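Local coordinates for SVP1-like protein 2 (Kluyveromyces lactis, PDB 4V16) that probably binds phosphatidylinositol 3,5-bisphosphate through a beta-propeller domain and thereby associates with membranes, at residues V206-D210 with N211-V215; E217-R220 with G221-R224. All coordinates share one frame; numbering follows the deposited sequence.

Contact 1 of 2, residues V206-D210 with N211-V215; sequences VFQTD and NGVLV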
ATOM      1  N   VAL A 206      -2.898  -2.701  16.425  1.00 39.24           N
ATOM      2  CA  VAL A 206      -3.439  -1.433  15.945  1.00 38.58           C
ATOM      3  C   VAL A 206      -3.178  -0.331  16.968  1.00 36.86           C
ATOM      4  O   VAL A 206      -3.511  -0.479  18.143  1.00 38.76           O
ATOM      5  CB  VAL A 206      -4.951  -1.530  15.674  1.00 35.07           C
ATOM      6  CG1 VAL A 206      -5.491  -0.204  15.149  1.00 38.11           C
ATOM      7  CG2 VAL A 206      -5.241  -2.648  14.686  1.00 32.52           C
ATOM      8  N   PHE A 207      -2.587   0.772  16.513  1.00 39.29           N
ATOM      9  CA  PHE A 207      -2.241   1.889  17.389  1.00 39.46           C
ATOM     10  C   PHE A 207      -2.900   3.188  16.936  1.00 44.42           C
ATOM     11  O   PHE A 207      -3.191   3.366  15.751  1.00 38.36           O
ATOM     12  CB  PHE A 207      -0.724   2.088  17.433  1.00 35.97           C
ATOM     13  CG  PHE A 207       0.038   0.876  17.875  1.00 38.21           C
ATOM     14  CD1 PHE A 207       0.468  -0.063  16.952  1.00 38.17           C
ATOM     15  CD2 PHE A 207       0.340   0.683  19.211  1.00 35.15           C
ATOM     16  CE1 PHE A 207       1.176  -1.177  17.357  1.00 38.30           C
ATOM     17  CE2 PHE A 207       1.047  -0.429  19.621  1.00 33.34           C
ATOM     18  CZ  PHE A 207       1.466  -1.360  18.693  1.00 34.76           C
ATOM     19  N   GLN A 208      -3.128   4.093  17.886  1.00 41.76           N
ATOM     20  CA  GLN A 208      -3.580   5.447  17.573  1.00 46.47           C
ATOM     21  C   GLN A 208      -2.401   6.325  17.170  1.00 41.41           C
ATOM     22  O   GLN A 208      -1.395   6.383  17.874  1.00 45.52           O
ATOM     23  CB  GLN A 208      -4.302   6.069  18.770  1.00 54.58           C
ATOM     24  CG  GLN A 208      -5.783   5.748  18.844  1.00 61.88           C
ATOM     25  CD  GLN A 208      -6.454   6.368  20.055  1.00 69.84           C
ATOM     26  OE1 GLN A 208      -6.011   7.399  20.565  1.00 76.09           O
ATOM     27  NE2 GLN A 208      -7.524   5.738  20.526  1.00 65.32           N
ATOM     28  N   THR A 209      -2.529   7.014  16.042  1.00 41.13           N
ATOM     29  CA  THR A 209      -1.467   7.896  15.569  1.00 44.93           C
ATOM     30  C   THR A 209      -1.327   9.138  16.446  1.00 46.31           C
ATOM     31  O   THR A 209      -0.328   9.850  16.366  1.00 52.79           O
ATOM     32  CB  THR A 209      -1.713   8.349  14.123  1.00 44.72           C
ATOM     33  OG1 THR A 209      -2.997   8.975  14.026  1.00 48.24           O
ATOM     34  CG2 THR A 209      -1.653   7.168  13.176  1.00 38.95           C
ATOM     35  N   ASP A 210      -2.333   9.395  17.275  1.00 56.79           N
ATOM     36  CA  ASP A 210      -2.328  10.565  18.146  1.00 53.00           C
ATOM     37  C   ASP A 210      -1.291  10.425  19.254  1.00 47.92           C
ATOM     38  O   ASP A 210      -0.536  11.357  19.533  1.00 44.20           O
ATOM     39  CB  ASP A 210      -3.713  10.779  18.763  1.00 57.07           C
ATOM     40  CG  ASP A 210      -4.823  10.739  17.733  1.00 78.07           C
ATOM     41  OD1 ASP A 210      -4.558  11.067  16.556  1.00 77.95           O
ATOM     42  OD2 ASP A 210      -5.960  10.377  18.101  1.00 90.90           O
ATOM     43  N   ASN A 211      -1.260   9.250  19.876  1.00 47.31           N
ATOM     44  CA  ASN A 211      -0.432   9.018  21.055  1.00 48.00           C
ATOM     45  C   ASN A 211       0.243   7.646  21.077  1.00 48.09           C
ATOM     46  O   ASN A 211       1.004   7.341  21.995  1.00 50.39           O
ATOM     47  CB  ASN A 211      -1.285   9.187  22.312  1.00 53.52           C
ATOM     48  CG  ASN A 211      -2.617   8.465  22.213  1.00 60.86           C
ATOM     49  OD1 ASN A 211      -3.162   8.289  21.121  1.00 56.08           O
ATOM     50  ND2 ASN A 211      -3.148   8.046  23.353  1.00 64.79           N
ATOM     51  N   GLY A 212      -0.039   6.819  20.075  1.00 49.73           N
ATOM     52  CA  GLY A 212       0.609   5.525  19.950  1.00 43.64           C
ATOM     53  C   GLY A 212       0.053   4.444  20.862  1.00 47.23           C
ATOM     54  O   GLY A 212       0.673   3.392  21.033  1.00 42.30           O
ATOM     55  N   VAL A 213      -1.114   4.691  21.446  1.00 47.34           N
ATOM     56  CA  VAL A 213      -1.725   3.717  22.346  1.00 49.09           C
ATOM     57  C   VAL A 213      -2.303   2.533  21.577  1.00 42.30           C
ATOM     58  O   VAL A 213      -2.957   2.701  20.548  1.00 38.96           O
ATOM     59  CB  VAL A 213      -2.842   4.351  23.208  1.00 50.32           C
ATOM     60  CG1 VAL A 213      -2.240   5.277  24.249  1.00 51.82           C
ATOM     61  CG2 VAL A 213      -3.864   5.086  22.342  1.00 55.52           C
ATOM     62  N   LEU A 214      -2.049   1.333  22.089  1.00 39.49           N
ATOM     63  CA  LEU A 214      -2.560   0.112  21.480  1.00 37.54           C
ATOM     64  C   LEU A 214      -4.081   0.058  21.556  1.00 43.31           C
ATOM     65  O   LEU A 214      -4.655  -0.083  22.636  1.00 47.21           O
ATOM     66  CB  LEU A 214      -1.957  -1.115  22.166  1.00 35.79           C
ATOM     67  CG  LEU A 214      -2.403  -2.478  21.633  1.00 38.04           C
ATOM     68  CD1 LEU A 214      -1.837  -2.718  20.245  1.00 41.13           C
ATOM     69  CD2 LEU A 214      -1.987  -3.585  22.583  1.00 40.20           C
ATOM     70  N   VAL A 215      -4.728   0.163  20.402  1.00 45.46           N
ATOM     71  CA  VAL A 215      -6.180   0.070  20.324  1.00 42.62           C
ATOM     72  C   VAL A 215      -6.628  -1.387  20.345  1.00 43.71           C
ATOM     73  O   VAL A 215      -7.541  -1.749  21.087  1.00 49.99           O
ATOM     74  CB  VAL A 215      -6.722   0.745  19.047  1.00 48.41           C
ATOM     75  CG1 VAL A 215      -8.236   0.567  18.938  1.00 62.24           C
ATOM     76  CG2 VAL A 215      -6.361   2.218  19.038  1.00 51.07           C
TER
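With L214 CG opposite its backbone N (chi1 180°) and chi2 near 70°, L214 CD1 comes over the ring of F207, whose CG is anti to the carbonyl carbon (chi1 -57°). The methyl sits over one face, displaced toward the rim, as a CH-pi contact with L214 CD1 4.1 Å from the ring centroid; its closest ring atom is F207 CE2, at 3.7 Å from L214 CD1. These two residues form an antiparallel non-hydrogen-bonded pair and share one face of the hairpin. On the other face V215 CG2 lies against the aliphatic part of Q208, 3.6 Å from Q208 CG, with the two side chains nearly perpendicular, and V215 CB packs more loosely on V206 CG1 at 4.2 Å. V213 CG2 runs beside Q208, pointing the same way. The backbone ties the strands with V215 N to V206 O (2.6 Å) and Q208 N to V213 O (3.0 Å). At the tip, G212 N donates to Q208 O at 2.6 Å, closing an alpha turn from Q208 to G212; the positive phi of G212 suits a glycine and turns the chain back toward the second strand. The hairpin thus joins strands 203-208 and 214-219, the latter being the outermost strand of its four-stranded sheet within the WD 1 repeat. Inward in that sheet lies strand 193-198, where M193 touches both V206 and V215, T196 receives F207 and V194 meets T209, whose OG1 bonds to G191 O in the preceding turn.

Contact 2 of 2, residues E217-R220 with G221-R224; sequences EFRR and GLDR
The guanidinium of R220 and the carboxylate of D223 lie nearly coplanar, their planes 10° apart, although the two side chains as a whole cross at about a right angle. NH2 of R220 meets D223 OD1 nearly along its C-O axis, and this salt-bridge hydrogen bond, 2.9 Å from R220 NH2 to D223 OD1, is fairly straight at 160°. R220 gets there by leaving its backbone with CG opposite N (chi1 -178°) and then bending at chi2 and chi3, which folds the side chain forward along the following loop. G221 CA passes over one face of the same guanidinium. R220 NE bonds to G201 O and D223 OD2 pairs with K245, so both groups are gripped at two points. An alanine in place of R220 would probably leave D223 OD1 and G201 O without these partners, D223 keeping K245. R219 is turned differently: its guanidinium lies under the carbonyl of G221, with G221 O 3.6 Å from the plane and over its centre, and its NH2 comes within 3.4 Å of L222 CD2, as the two side chains cross obliquely. The R219 side chain also touches L203 of the neighbouring strand and T202 just before it. The sequence from F218 to G221 is the FRRG motif characteristic of PROPPIN beta-propellers, placed where the outermost strand of one blade passes into the next; in this family its two arginines serve two phosphoinositide sites, a role that R219 and R220 probably share here.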
ATOM      1  N   GLU A 217      -5.403  -5.813  19.326  1.00 42.05           N
ATOM      2  CA  GLU A 217      -4.407  -6.828  19.016  1.00 37.65           C
ATOM      3  C   GLU A 217      -5.101  -8.071  18.475  1.00 35.66           C
ATOM      4  O   GLU A 217      -5.823  -8.754  19.200  1.00 41.13           O
ATOM      5  CB  GLU A 217      -3.580  -7.170  20.258  1.00 43.82           C
ATOM      6  CG  GLU A 217      -2.519  -8.240  20.031  1.00 46.03           C
ATOM      7  CD  GLU A 217      -1.717  -8.542  21.285  1.00 59.86           C
ATOM      8  OE1 GLU A 217      -1.359  -7.589  22.011  1.00 62.01           O
ATOM      9  OE2 GLU A 217      -1.450  -9.735  21.547  1.00 63.27           O
ATOM     10  N   PHE A 218      -4.878  -8.352  17.194  1.00 39.77           N
ATOM     11  CA  PHE A 218      -5.495  -9.494  16.532  1.00 34.98           C
ATOM     12  C   PHE A 218      -4.547 -10.686  16.469  1.00 34.48           C
ATOM     13  O   PHE A 218      -3.330 -10.533  16.585  1.00 38.54           O
ATOM     14  CB  PHE A 218      -5.937  -9.110  15.121  1.00 36.66           C
ATOM     15  CG  PHE A 218      -6.934  -7.990  15.083  1.00 37.49           C
ATOM     16  CD1 PHE A 218      -8.226  -8.180  15.547  1.00 31.04           C
ATOM     17  CD2 PHE A 218      -6.584  -6.751  14.573  1.00 34.46           C
ATOM     18  CE1 PHE A 218      -9.146  -7.152  15.513  1.00 33.56           C
ATOM     19  CE2 PHE A 218      -7.501  -5.720  14.534  1.00 34.61           C
ATOM     20  CZ  PHE A 218      -8.784  -5.921  15.003  1.00 42.22           C
ATOM     21  N   ARG A 219      -5.117 -11.872  16.283  1.00 35.82           N
ATOM     22  CA  ARG A 219      -4.341 -13.096  16.143  1.00 38.78           C
ATOM     23  C   ARG A 219      -4.670 -13.758  14.807  1.00 36.79           C
ATOM     24  O   ARG A 219      -5.764 -14.292  14.622  1.00 40.93           O
ATOM     25  CB  ARG A 219      -4.623 -14.043  17.309  1.00 41.04           C
ATOM     26  CG  ARG A 219      -3.705 -15.248  17.368  1.00 44.82           C
ATOM     27  CD  ARG A 219      -3.378 -15.623  18.805  1.00 54.24           C
ATOM     28  NE  ARG A 219      -2.493 -16.782  18.878  1.00 67.63           N
ATOM     29  CZ  ARG A 219      -1.195 -16.755  18.591  1.00 68.07           C
ATOM     30  NH1 ARG A 219      -0.615 -15.627  18.199  1.00 59.69           N
ATOM     31  NH2 ARG A 219      -0.471 -17.862  18.688  1.00 67.34           N
ATOM     32  N   ARG A 220      -3.726 -13.706  13.873  1.00 33.82           N
ATOM     33  CA  ARG A 220      -3.944 -14.254  12.538  1.00 37.47           C
ATOM     34  C   ARG A 220      -3.993 -15.777  12.570  1.00 37.83           C
ATOM     35  O   ARG A 220      -4.829 -16.390  11.914  1.00 41.15           O
ATOM     36  CB  ARG A 220      -2.848 -13.790  11.578  1.00 36.77           C
ATOM     37  CG  ARG A 220      -3.029 -14.279  10.139  1.00 39.79           C
ATOM     38  CD  ARG A 220      -1.698 -14.574   9.472  1.00 40.69           C
ATOM     39  NE  ARG A 220      -0.908 -15.558  10.212  1.00 44.09           N
ATOM     40  CZ  ARG A 220      -1.062 -16.875  10.120  1.00 39.57           C
ATOM     41  NH1 ARG A 220      -1.987 -17.393   9.322  1.00 48.03           N
ATOM     42  NH2 ARG A 220      -0.289 -17.680  10.835  1.00 35.57           N
ATOM     43  N   GLY A 221      -3.084 -16.381  13.327  1.00 36.37           N
ATOM     44  CA  GLY A 221      -3.004 -17.826  13.414  1.00 34.14           C
ATOM     45  C   GLY A 221      -1.930 -18.247  14.395  1.00 42.12           C
ATOM     46  O   GLY A 221      -1.230 -17.402  14.952  1.00 49.69           O
ATOM     47  N   LEU A 222      -1.794 -19.550  14.607  1.00 46.84           N
ATOM     48  CA  LEU A 222      -0.812 -20.064  15.554  1.00 47.36           C
ATOM     49  C   LEU A 222       0.570 -20.144  14.920  1.00 47.67           C
ATOM     50  O   LEU A 222       1.569 -19.777  15.540  1.00 42.15           O
ATOM     51  CB  LEU A 222      -1.233 -21.441  16.068  1.00 43.78           C
ATOM     52  CG  LEU A 222      -2.518 -21.493  16.896  1.00 50.13           C
ATOM     53  CD1 LEU A 222      -2.827 -22.930  17.270  1.00 52.83           C
ATOM     54  CD2 LEU A 222      -2.407 -20.631  18.144  1.00 59.37           C
ATOM     55  N   ASP A 223       0.622 -20.621  13.680  1.00 43.28           N
ATOM     56  CA  ASP A 223       1.891 -20.802  12.987  1.00 38.01           C
ATOM     57  C   ASP A 223       2.371 -19.488  12.383  1.00 42.53           C
ATOM     58  O   ASP A 223       1.579 -18.579  12.132  1.00 47.01           O
ATOM     59  CB  ASP A 223       1.772 -21.880  11.902  1.00 48.37           C
ATOM     60  CG  ASP A 223       0.510 -21.742  11.066  1.00 56.98           C
ATOM     61  OD1 ASP A 223       0.026 -20.606  10.878  1.00 52.90           O
ATOM     62  OD2 ASP A 223       0.000 -22.783  10.596  1.00 61.80           O
ATOM     63  N   ARG A 224       3.677 -19.393  12.159  1.00 46.25           N
ATOM     64  CA  ARG A 224       4.282 -18.174  11.641  1.00 37.47           C
ATOM     65  C   ARG A 224       4.211 -18.115  10.119  1.00 40.03           C
ATOM     66  O   ARG A 224       4.449 -19.109   9.431  1.00 35.47           O
ATOM     67  CB  ARG A 224       5.734 -18.069  12.105  1.00 37.96           C
ATOM     68  CG  ARG A 224       5.877 -17.795  13.592  1.00 45.76           C
ATOM     69  CD  ARG A 224       7.327 -17.865  14.038  1.00 42.05           C
ATOM     70  NE  ARG A 224       7.890 -19.199  13.855  1.00 46.37           N
ATOM     71  CZ  ARG A 224       9.111 -19.559  14.238  1.00 47.91           C
ATOM     72  NH1 ARG A 224       9.911 -18.683  14.833  1.00 50.06           N
ATOM     73  NH2 ARG A 224       9.533 -20.798  14.026  1.00 43.36           N
TER

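Contact 1 closes before contact 2 opens along the chain, and their centres lie about 20 Å apart, at the two ends of strand 214-219. Contact 1 is the hairpin turn that leads into this strand from 203-208, its neighbour in the sheet; contact 2 is the exit, where the chain crosses toward strand 227-232 of the next blade and from the WD 1 repeat into WD 2. They touch between their centres, where V206 CG2 packs on F218 CE2 at 3.8 Å. One outer strand thus connects the blade's hairpin tip to the FRRG segment, which places the likely phosphoinositide-binding arginines at the junction of two propeller blades.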